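Local coordinates for mandelate racemase/muconate lactonizing enzyme family protein (Roseovarius sp. TM1035, PDB 3T9P) that belongs to the enolase superfamily and is probably an isomerase or lyase that starts by abstracting the proton next to a carboxylate of a still unidentified substrate, at residues Val123-Val134 / Thr318-Pro326; Arg176-Glu186 / Cys209-Val218. All coordinates share one frame; numbering follows the deposited sequence.

How the contacts relate
Along the chain the segments run 123-134, 176-186, 209-218, 318-326, so contact 2 lies wholly within the span that contact 1 brackets. Contact 1 joins the approach to strand 132-139, helix 123-126 and the residues after it, to the end of helix 313-322, at the end where the barrel strands begin. Contact 2 joins the two barrel loops that follow strands 165-169 and 201-205, at the end where enzymes of this superfamily keep their active sites. Their centres lie 37 Å apart on opposite sides of the chain's centre. With nearest atoms about 22 Å apart the two do not touch, so neither is directly coupled to the other.

Contact 1: Val123-Val134 / Thr318-Pro326. With SO4 (sulfate ion), chain C.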
loop_
_atom_site.group_PDB
_atom_site.type_symbol
_atom_site.label_atom_id
_atom_site.label_comp_id
_atom_site.label_asym_id
_atom_site.label_seq_id
_atom_site.Cartn_x
_atom_site.Cartn_y
_atom_site.Cartn_z
ATOM N N VAL A 123 -27.840 3.800 -6.768
ATOM C CA VAL A 123 -26.610 3.201 -7.335
ATOM C C VAL A 123 -26.825 1.730 -7.522
ATOM O O VAL A 123 -26.406 1.135 -8.578
ATOM C CB VAL A 123 -25.392 3.432 -6.414
ATOM C CG1 VAL A 123 -24.213 2.601 -6.921
ATOM C CG2 VAL A 123 -25.049 4.936 -6.469
ATOM N N ALA A 124 -27.562 1.137 -6.607
ATOM C CA ALA A 124 -27.885 -0.341 -6.700
ATOM C C ALA A 124 -28.507 -0.675 -8.073
ATOM O O ALA A 124 -28.212 -1.727 -8.661
ATOM C CB ALA A 124 -28.856 -0.772 -5.592
ATOM N N THR A 125 -29.366 0.225 -8.548
ATOM C CA THR A 125 -30.025 0.050 -9.905
ATOM C C THR A 125 -28.989 0.228 -11.029
ATOM O O THR A 125 -28.856 -0.633 -11.903
ATOM C CB THR A 125 -31.248 1.002 -10.067
ATOM O OG1 THR A 125 -32.226 0.629 -9.097
ATOM C CG2 THR A 125 -31.824 0.925 -11.551
ATOM N N LEU A 126 -28.152 1.256 -10.939
ATOM C CA LEU A 126 -27.040 1.401 -11.902
ATOM C C LEU A 126 -26.192 0.172 -11.984
ATOM O O LEU A 126 -25.640 -0.128 -13.055
ATOM C CB LEU A 126 -26.117 2.647 -11.632
ATOM C CG LEU A 126 -26.848 3.961 -11.493
ATOM C CD1 LEU A 126 -25.741 5.016 -11.169
ATOM C CD2 LEU A 126 -27.579 4.284 -12.781
ATOM N N LEU A 127 -26.104 -0.599 -10.899
ATOM C CA LEU A 127 -25.237 -1.753 -10.865
ATOM C C LEU A 127 -25.925 -3.042 -11.266
ATOM O O LEU A 127 -25.378 -4.107 -11.073
ATOM C CB LEU A 127 -24.528 -1.890 -9.464
ATOM C CG LEU A 127 -23.637 -0.706 -8.972
ATOM C CD1 LEU A 127 -22.869 -1.050 -7.645
ATOM C CD2 LEU A 127 -22.635 -0.471 -9.987
ATOM N N GLY A 128 -27.128 -2.966 -11.814
ATOM C CA GLY A 128 -27.863 -4.190 -12.149
ATOM C C GLY A 128 -28.774 -4.766 -11.041
ATOM O O GLY A 128 -29.331 -5.837 -11.234
ATOM N N GLY A 129 -28.920 -4.101 -9.891
ATOM C CA GLY A 129 -29.797 -4.589 -8.801
ATOM C C GLY A 129 -31.004 -3.679 -8.726
ATOM O O GLY A 129 -31.362 -3.075 -9.754
ATOM N N SER A 130 -31.587 -3.497 -7.536
ATOM C CA SER A 130 -32.734 -2.713 -7.384
ATOM C C SER A 130 -32.805 -2.358 -5.906
ATOM O O SER A 130 -32.127 -3.023 -5.073
ATOM C CB SER A 130 -33.948 -3.564 -7.732
ATOM O OG SER A 130 -33.899 -4.740 -6.906
ATOM N N PRO A 131 -33.577 -1.303 -5.556
ATOM C CA PRO A 131 -33.751 -0.957 -4.132
ATOM C C PRO A 131 -34.474 -2.072 -3.417
ATOM O O PRO A 131 -35.150 -2.830 -4.051
ATOM C CB PRO A 131 -34.608 0.289 -4.162
ATOM C CG PRO A 131 -35.259 0.231 -5.546
ATOM C CD PRO A 131 -34.209 -0.310 -6.424
ATOM N N GLY A 132 -34.257 -2.188 -2.123
ATOM C CA GLY A 132 -34.913 -3.163 -1.303
ATOM C C GLY A 132 -34.166 -3.393 0.010
ATOM O O GLY A 132 -33.156 -2.714 0.338
ATOM N N PRO A 133 -34.637 -4.396 0.772
ATOM C CA PRO A 133 -34.017 -4.650 2.070
ATOM C C PRO A 133 -32.741 -5.486 1.987
ATOM O O PRO A 133 -32.501 -6.274 1.010
ATOM C CB PRO A 133 -35.117 -5.496 2.805
ATOM C CG PRO A 133 -35.792 -6.301 1.631
ATOM C CD PRO A 133 -35.936 -5.133 0.597
ATOM N N VAL A 134 -31.861 -5.266 2.983
ATOM C CA VAL A 134 -30.674 -6.032 3.142
ATOM C C VAL A 134 -30.668 -6.598 4.603
ATOM O O VAL A 134 -30.624 -5.806 5.575
ATOM C CB VAL A 134 -29.486 -5.105 2.892
ATOM C CG1 VAL A 134 -28.205 -5.864 3.006
ATOM C CG2 VAL A 134 -29.542 -4.583 1.457
ATOM N N THR A 318 -21.968 -0.413 0.872
ATOM C CA THR A 318 -22.099 -1.847 1.025
ATOM C C THR A 318 -23.550 -2.349 0.779
ATOM O O THR A 318 -23.766 -3.426 0.154
ATOM C CB THR A 318 -21.560 -2.295 2.387
ATOM O OG1 THR A 318 -20.204 -1.820 2.492
ATOM C CG2 THR A 318 -21.509 -3.753 2.446
ATOM N N MET A 319 -24.534 -1.631 1.293
ATOM C CA MET A 319 -25.903 -2.019 1.095
ATOM C C MET A 319 -26.268 -2.044 -0.424
ATOM O O MET A 319 -26.925 -2.990 -0.881
ATOM C CB MET A 319 -26.799 -0.955 1.779
ATOM C CG MET A 319 -26.842 -1.204 3.322
ATOM S SD MET A 319 -27.402 0.230 4.314
ATOM C CE MET A 319 -29.100 0.450 3.566
ATOM N N HIS A 320 -25.901 -0.979 -1.167
ATOM C CA HIS A 320 -26.156 -0.928 -2.602
ATOM C C HIS A 320 -25.405 -2.028 -3.280
ATOM O O HIS A 320 -25.977 -2.716 -4.185
ATOM C CB HIS A 320 -25.760 0.407 -3.259
ATOM C CG HIS A 320 -26.665 1.551 -2.901
ATOM N ND1 HIS A 320 -27.595 2.073 -3.794
ATOM C CD2 HIS A 320 -26.856 2.223 -1.725
ATOM C CE1 HIS A 320 -28.232 3.094 -3.207
ATOM N NE2 HIS A 320 -27.808 3.201 -1.952
ATOM N N LEU A 321 -24.169 -2.289 -2.868
ATOM C CA LEU A 321 -23.448 -3.395 -3.501
ATOM C C LEU A 321 -24.152 -4.757 -3.251
ATOM O O LEU A 321 -24.248 -5.591 -4.208
ATOM C CB LEU A 321 -21.993 -3.512 -2.997
ATOM C CG LEU A 321 -21.103 -4.670 -3.420
ATOM C CD1 LEU A 321 -20.399 -4.183 -4.679
ATOM C CD2 LEU A 321 -19.986 -4.973 -2.420
ATOM N N LEU A 322 -24.605 -5.020 -1.998
ATOM C CA LEU A 322 -25.262 -6.348 -1.720
ATOM C C LEU A 322 -26.608 -6.485 -2.447
ATOM O O LEU A 322 -27.058 -7.617 -2.673
ATOM C CB LEU A 322 -25.498 -6.588 -0.217
ATOM C CG LEU A 322 -24.181 -6.834 0.487
ATOM C CD1 LEU A 322 -24.352 -6.692 2.052
ATOM C CD2 LEU A 322 -23.584 -8.202 0.126
ATOM N N ARG A 323 -27.267 -5.371 -2.750
ATOM C CA ARG A 323 -28.478 -5.388 -3.581
ATOM C C ARG A 323 -28.204 -5.694 -5.066
ATOM O O ARG A 323 -29.164 -5.790 -5.842
ATOM C CB ARG A 323 -29.226 -4.040 -3.486
ATOM C CG ARG A 323 -29.926 -3.769 -2.105
ATOM C CD ARG A 323 -31.006 -4.800 -1.729
ATOM N NE ARG A 323 -32.017 -4.959 -2.825
ATOM C CZ ARG A 323 -33.065 -5.811 -2.815
ATOM N NH1 ARG A 323 -33.342 -6.563 -1.766
ATOM N NH2 ARG A 323 -33.855 -5.916 -3.874
ATOM N N ALA A 324 -26.961 -5.811 -5.497
ATOM C CA ALA A 324 -26.705 -5.897 -6.900
ATOM C C ALA A 324 -25.871 -7.117 -7.267
ATOM O O ALA A 324 -26.094 -7.720 -8.337
ATOM C CB ALA A 324 -25.992 -4.557 -7.384
ATOM N N ILE A 325 -24.975 -7.581 -6.396
ATOM C CA ILE A 325 -24.002 -8.608 -6.860
ATOM C C ILE A 325 -24.675 -10.008 -6.916
ATOM O O ILE A 325 -25.547 -10.294 -6.102
ATOM C CB ILE A 325 -22.709 -8.675 -6.060
ATOM C CG1 ILE A 325 -22.971 -9.048 -4.571
ATOM C CG2 ILE A 325 -21.893 -7.327 -6.280
ATOM C CD1 ILE A 325 -21.652 -9.483 -3.837
ATOM N N PRO A 326 -24.236 -10.882 -7.877
ATOM C CA PRO A 326 -24.937 -12.193 -7.914
ATOM C C PRO A 326 -24.472 -13.166 -6.825
ATOM O O PRO A 326 -25.128 -14.225 -6.574
ATOM C CB PRO A 326 -24.581 -12.729 -9.343
ATOM C CG PRO A 326 -23.148 -12.100 -9.603
ATOM C CD PRO A 326 -23.231 -10.726 -8.958
HETATM S S SO4 C . -36.511 -8.099 -2.460
HETATM O O1 SO4 C . -36.165 -7.046 -3.410
HETATM O O2 SO4 C . -35.392 -8.406 -1.550
HETATM O O3 SO4 C . -37.670 -7.588 -1.692
HETATM O O4 SO4 C . -36.822 -9.355 -3.163
#
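Arg-323, just past helix 313-322, reaches across to the backbone of Ser-130 to Val-134 in a polar, side-chain-to-backbone contact where loop passes into the first strand of the barrel. Its chain folds back at chi2 and chi3 (-61° and -53°) and presents the guanidinium edge-on to Ser-130. NE meets Ser-130 O at 3.0 Å, nearly straight, while NH2 takes Ser-130 OG at a longer 3.3 Å. NH1 donates to Pro-133 O at 2.9 Å. Gly-132 CA lies over one face of the group, 3.6 Å above its centre, where a side chain on this glycine would collide with CZ. The aliphatic part is used too: Val-134 CG2 rests on Arg-323 CD, and Val-134 CG1 faces Leu-322 CD1.

At the other end, His-320 ND1 accepts Ala-124 N in the plane of the ring (3.0 Å), and its NE2 is held by Trp-369 O. That fixes the ring at both nitrogens and implies that ND1 carries no proton. Between these grips the helix 123-126 ends in a Schellman motif with Gly-128 at positive phi. Gly-129 CA then lies against Arg-323 O (3.3 Å), too close for any side chain there.

A methionine in place of Arg-323 would probably take these donors from Ser-130 O, Ser-130 OG and Pro-133 O and let the stretch shift more freely. The two NH groups also hold a sulfate, probably from the crystallisation liquor, with NH2 2.6 Å from its O1, so the guanidinium, very likely charged, ties down two carbonyls and a hydroxyl, all neutral, while still offering an anion-binding edge.

Contact 2: Arg176-Glu186 / Cys209-Val218; sequences RDHDEWPGRTE and CYSPARAIEV
Asp-177 N donates to Cys-209 O (2.8 Å, 161°), the one direct backbone hydrogen bond between the two segments, and a water links Arg-176 N to the same oxygen, weakly on that side. These are loops of a (beta/alpha) barrel, each leading from a strand into the helix that follows it: residues 176-183 run into helix 184-196, and residues 209-211 into helix 212-224.

The Asp-177 carboxylate grips the N-cap residue of the second helix with both oxygens. OD1 takes Ser-211 N from above the carboxylate plane at 2.9 Å, while OD2 accepts Ser-211 OG on its syn lone pair at 2.8 Å. Ser-211 OG sits between its own N and carbonyl carbon (chi1 59°), which brings hydroxyl and N-H round to the same carboxylate. Two donors at a helix start would be expected to favour the charged form of Asp-177. OD1 also lies near the plane of the Tyr-210 ring, at its edge by CD1 (3.4 Å), and Cys-209 CB covers one face of that ring.

Deeper in, Thr-185 CG2 packs against Val-218 CG1 of helix 212-224 and against the OH of Tyr-210, in the loop before that helix. At the surface Arg-214 is shared by two acids. NH1 is bonded to Glu-217 OE1, and NH2 makes a salt bridge to Glu-186 OE2 (3.1 Å) whose hydrogen bond is weak: the two planes are nearly parallel, 3° apart, but offset, and OE2 is met obliquely. The Arg-176 guanidinium forms salt bridges with Asp-83 and Glu-90 of the second subunit. One water bridges the two segments, donating to Asp-177 O at 2.8 Å and accepting from Arg-214 NE.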
loop_
_atom_site.group_PDB
_atom_site.type_symbol
_atom_site.label_atom_id
_atom_site.label_comp_id
_atom_site.label_asym_id
_atom_site.label_seq_id
_atom_site.Cartn_x
_atom_site.Cartn_y
_atom_site.Cartn_z
ATOM N N ARG A 176 -0.503 -11.910 18.463
ATOM C CA ARG A 176 0.521 -12.970 18.495
ATOM C C ARG A 176 0.146 -14.067 19.551
ATOM O O ARG A 176 0.930 -14.422 20.496
ATOM C CB ARG A 176 1.911 -12.407 18.810
ATOM C CG ARG A 176 2.331 -11.285 17.757
ATOM C CD ARG A 176 3.785 -10.867 18.117
ATOM N NE ARG A 176 4.242 -9.838 17.180
ATOM C CZ ARG A 176 5.503 -9.395 17.157
ATOM N NH1 ARG A 176 6.424 -9.888 18.032
ATOM N NH2 ARG A 176 5.842 -8.470 16.277
ATOM N N ASP A 177 -1.069 -14.570 19.398
ATOM C CA ASP A 177 -1.569 -15.606 20.310
ATOM C C ASP A 177 -1.929 -15.208 21.704
ATOM O O ASP A 177 -2.420 -16.042 22.460
ATOM C CB ASP A 177 -0.651 -16.825 20.348
ATOM C CG ASP A 177 -0.924 -17.746 19.214
ATOM O OD1 ASP A 177 -2.017 -17.701 18.575
ATOM O OD2 ASP A 177 -0.112 -18.597 18.912
ATOM N N HIS A 178 -1.813 -13.938 22.060
ATOM C CA HIS A 178 -2.246 -13.507 23.379
ATOM C C HIS A 178 -3.681 -13.031 23.298
ATOM O O HIS A 178 -4.009 -12.324 22.380
ATOM C CB HIS A 178 -1.381 -12.309 23.871
ATOM C CG HIS A 178 0.056 -12.676 24.122
ATOM N ND1 HIS A 178 0.453 -13.429 25.219
ATOM C CD2 HIS A 178 1.181 -12.452 23.389
ATOM C CE1 HIS A 178 1.759 -13.647 25.146
ATOM N NE2 HIS A 178 2.223 -13.066 24.050
ATOM N N ASP A 179 -4.498 -13.334 24.278
ATOM C CA ASP A 179 -5.882 -12.879 24.368
ATOM C C ASP A 179 -5.964 -11.435 24.848
ATOM O O ASP A 179 -4.954 -10.886 25.295
ATOM C CB ASP A 179 -6.601 -13.788 25.358
ATOM C CG ASP A 179 -8.094 -13.970 25.018
ATOM O OD1 ASP A 179 -8.597 -13.196 24.193
ATOM O OD2 ASP A 179 -8.764 -14.838 25.622
ATOM N N GLU A 180 -7.130 -10.812 24.737
ATOM C CA GLU A 180 -7.365 -9.484 25.314
ATOM C C GLU A 180 -7.060 -9.436 26.832
ATOM O O GLU A 180 -6.449 -8.511 27.299
ATOM C CB GLU A 180 -8.800 -9.007 25.122
ATOM C CG GLU A 180 -9.003 -7.499 25.463
ATOM C CD GLU A 180 -8.295 -6.544 24.411
ATOM O OE1 GLU A 180 -7.661 -6.986 23.412
ATOM O OE2 GLU A 180 -8.426 -5.335 24.548
ATOM N N TRP A 181 -7.559 -10.400 27.589
ATOM C CA TRP A 181 -7.084 -10.659 28.956
ATOM C C TRP A 181 -7.142 -12.179 29.111
ATOM O O TRP A 181 -7.854 -12.852 28.329
ATOM C CB TRP A 181 -7.926 -9.940 30.001
ATOM C CG TRP A 181 -9.436 -10.179 29.993
ATOM C CD1 TRP A 181 -10.088 -11.248 30.540
ATOM C CD2 TRP A 181 -10.455 -9.304 29.502
ATOM N NE1 TRP A 181 -11.432 -11.090 30.452
ATOM C CE2 TRP A 181 -11.701 -9.918 29.795
ATOM C CE3 TRP A 181 -10.440 -8.091 28.791
ATOM C CZ2 TRP A 181 -12.921 -9.364 29.442
ATOM C CZ3 TRP A 181 -11.692 -7.499 28.427
ATOM C CH2 TRP A 181 -12.900 -8.107 28.796
ATOM N N PRO A 182 -6.419 -12.765 30.108
ATOM C CA PRO A 182 -6.437 -14.263 30.087
ATOM C C PRO A 182 -7.851 -14.822 30.372
ATOM O O PRO A 182 -8.570 -14.254 31.210
ATOM C CB PRO A 182 -5.464 -14.646 31.243
ATOM C CG PRO A 182 -4.586 -13.434 31.445
ATOM C CD PRO A 182 -5.570 -12.240 31.214
ATOM N N GLY A 183 -8.247 -15.815 29.606
ATOM C CA GLY A 183 -9.558 -16.404 29.690
ATOM C C GLY A 183 -10.696 -15.690 28.990
ATOM O O GLY A 183 -11.786 -16.146 29.051
ATOM N N ARG A 184 -10.453 -14.566 28.337
ATOM C CA ARG A 184 -11.579 -13.860 27.729
ATOM C C ARG A 184 -12.277 -14.637 26.642
ATOM O O ARG A 184 -13.422 -14.746 26.677
ATOM C CB ARG A 184 -11.233 -12.479 27.220
ATOM C CG ARG A 184 -12.435 -11.765 26.694
ATOM C CD ARG A 184 -12.149 -10.499 26.065
ATOM N NE ARG A 184 -13.330 -9.745 25.740
ATOM C CZ ARG A 184 -13.964 -9.803 24.596
ATOM N NH1 ARG A 184 -13.530 -10.600 23.656
ATOM N NH2 ARG A 184 -15.016 -9.064 24.418
ATOM N N THR A 185 -11.514 -15.246 25.779
ATOM C CA THR A 185 -12.045 -15.987 24.656
ATOM C C THR A 185 -12.849 -17.213 25.110
ATOM O O THR A 185 -13.924 -17.488 24.653
ATOM C CB THR A 185 -10.914 -16.295 23.652
ATOM O OG1 THR A 185 -10.452 -15.073 23.076
ATOM C CG2 THR A 185 -11.372 -17.178 22.578
ATOM N N GLU A 186 -12.286 -17.889 26.082
ATOM C CA GLU A 186 -12.911 -19.092 26.703
ATOM C C GLU A 186 -14.258 -18.781 27.271
ATOM O O GLU A 186 -15.168 -19.612 27.147
ATOM C CB GLU A 186 -11.975 -19.770 27.751
ATOM C CG GLU A 186 -10.851 -20.510 27.097
ATOM C CD GLU A 186 -9.628 -19.610 26.709
ATOM O OE1 GLU A 186 -9.569 -18.404 27.072
ATOM O OE2 GLU A 186 -8.703 -20.163 26.074
ATOM N N CYS A 209 -5.106 -12.397 15.249
ATOM C CA CYS A 209 -4.461 -12.783 16.498
ATOM C C CYS A 209 -3.593 -14.066 16.420
ATOM O O CYS A 209 -2.481 -14.117 17.006
ATOM C CB CYS A 209 -5.528 -13.021 17.582
ATOM S SG CYS A 209 -4.820 -13.319 19.303
ATOM N N TYR A 210 -4.118 -15.137 15.816
ATOM C CA TYR A 210 -3.621 -16.474 16.170
ATOM C C TYR A 210 -2.649 -17.106 15.219
ATOM O O TYR A 210 -2.734 -16.917 14.009
ATOM C CB TYR A 210 -4.806 -17.459 16.283
ATOM C CG TYR A 210 -5.777 -17.086 17.296
ATOM C CD1 TYR A 210 -5.422 -17.157 18.660
ATOM C CD2 TYR A 210 -7.033 -16.669 16.961
ATOM C CE1 TYR A 210 -6.332 -16.817 19.619
ATOM C CE2 TYR A 210 -7.967 -16.308 17.941
ATOM C CZ TYR A 210 -7.614 -16.408 19.265
ATOM O OH TYR A 210 -8.517 -16.103 20.293
ATOM N N SER A 211 -1.806 -18.012 15.732
ATOM C CA SER A 211 -1.063 -18.920 14.858
ATOM C C SER A 211 -2.068 -20.025 14.406
ATOM O O SER A 211 -3.091 -20.191 15.035
ATOM C CB SER A 211 0.117 -19.602 15.625
ATOM O OG SER A 211 -0.464 -20.317 16.714
ATOM N N PRO A 212 -1.773 -20.774 13.327
ATOM C CA PRO A 212 -2.821 -21.719 12.882
ATOM C C PRO A 212 -3.249 -22.775 13.936
ATOM O O PRO A 212 -4.444 -23.052 14.058
ATOM C CB PRO A 212 -2.221 -22.380 11.668
ATOM C CG PRO A 212 -1.072 -21.551 11.270
ATOM C CD PRO A 212 -0.600 -20.815 12.457
ATOM N N ALA A 213 -2.286 -23.362 14.658
ATOM C CA ALA A 213 -2.581 -24.334 15.752
ATOM C C ALA A 213 -3.528 -23.799 16.791
ATOM O O ALA A 213 -4.545 -24.447 17.139
ATOM C CB ALA A 213 -1.199 -24.831 16.450
ATOM N N ARG A 214 -3.260 -22.599 17.311
ATOM C CA ARG A 214 -4.197 -22.006 18.251
ATOM C C ARG A 214 -5.593 -21.622 17.625
ATOM O O ARG A 214 -6.653 -21.704 18.311
ATOM C CB ARG A 214 -3.519 -20.805 18.904
ATOM C CG ARG A 214 -4.239 -20.161 20.023
ATOM C CD ARG A 214 -4.134 -20.878 21.467
ATOM N NE ARG A 214 -5.105 -20.124 22.281
ATOM C CZ ARG A 214 -6.212 -20.635 22.762
ATOM N NH1 ARG A 214 -6.447 -21.940 22.556
ATOM N NH2 ARG A 214 -7.046 -19.856 23.461
ATOM N N ALA A 215 -5.561 -21.134 16.373
ATOM C CA ALA A 215 -6.837 -20.680 15.716
ATOM C C ALA A 215 -7.741 -21.948 15.525
ATOM O O ALA A 215 -8.992 -21.875 15.627
ATOM C CB ALA A 215 -6.533 -20.056 14.339
ATOM N N ILE A 216 -7.069 -23.092 15.278
ATOM C CA ILE A 216 -7.825 -24.387 15.141
ATOM C C ILE A 216 -8.384 -24.784 16.500
ATOM O O ILE A 216 -9.573 -25.101 16.616
ATOM C CB ILE A 216 -6.981 -25.480 14.409
ATOM C CG1 ILE A 216 -6.719 -25.056 12.953
ATOM C CG2 ILE A 216 -7.695 -26.929 14.438
ATOM C CD1 ILE A 216 -5.627 -25.863 12.119
ATOM N N GLU A 217 -7.583 -24.686 17.550
ATOM C CA GLU A 217 -8.142 -24.861 18.904
ATOM C C GLU A 217 -9.354 -23.990 19.161
ATOM O O GLU A 217 -10.427 -24.468 19.590
ATOM C CB GLU A 217 -7.106 -24.608 20.008
ATOM C CG GLU A 217 -6.031 -25.676 20.195
ATOM C CD GLU A 217 -4.839 -25.200 21.113
ATOM O OE1 GLU A 217 -4.983 -24.336 22.028
ATOM O OE2 GLU A 217 -3.720 -25.726 20.883
ATOM N N VAL A 218 -9.225 -22.687 18.928
ATOM C CA VAL A 218 -10.271 -21.784 19.296
ATOM C C VAL A 218 -11.459 -22.153 18.387
ATOM O O VAL A 218 -12.611 -22.097 18.781
ATOM C CB VAL A 218 -9.788 -20.254 19.119
ATOM C CG1 VAL A 218 -11.007 -19.270 18.959
ATOM C CG2 VAL A 218 -8.809 -19.808 20.287
HETATM O O HOH W 1 -0.707 -11.971 15.544
HETATM O O HOH W 2 -4.954 -17.102 23.198
#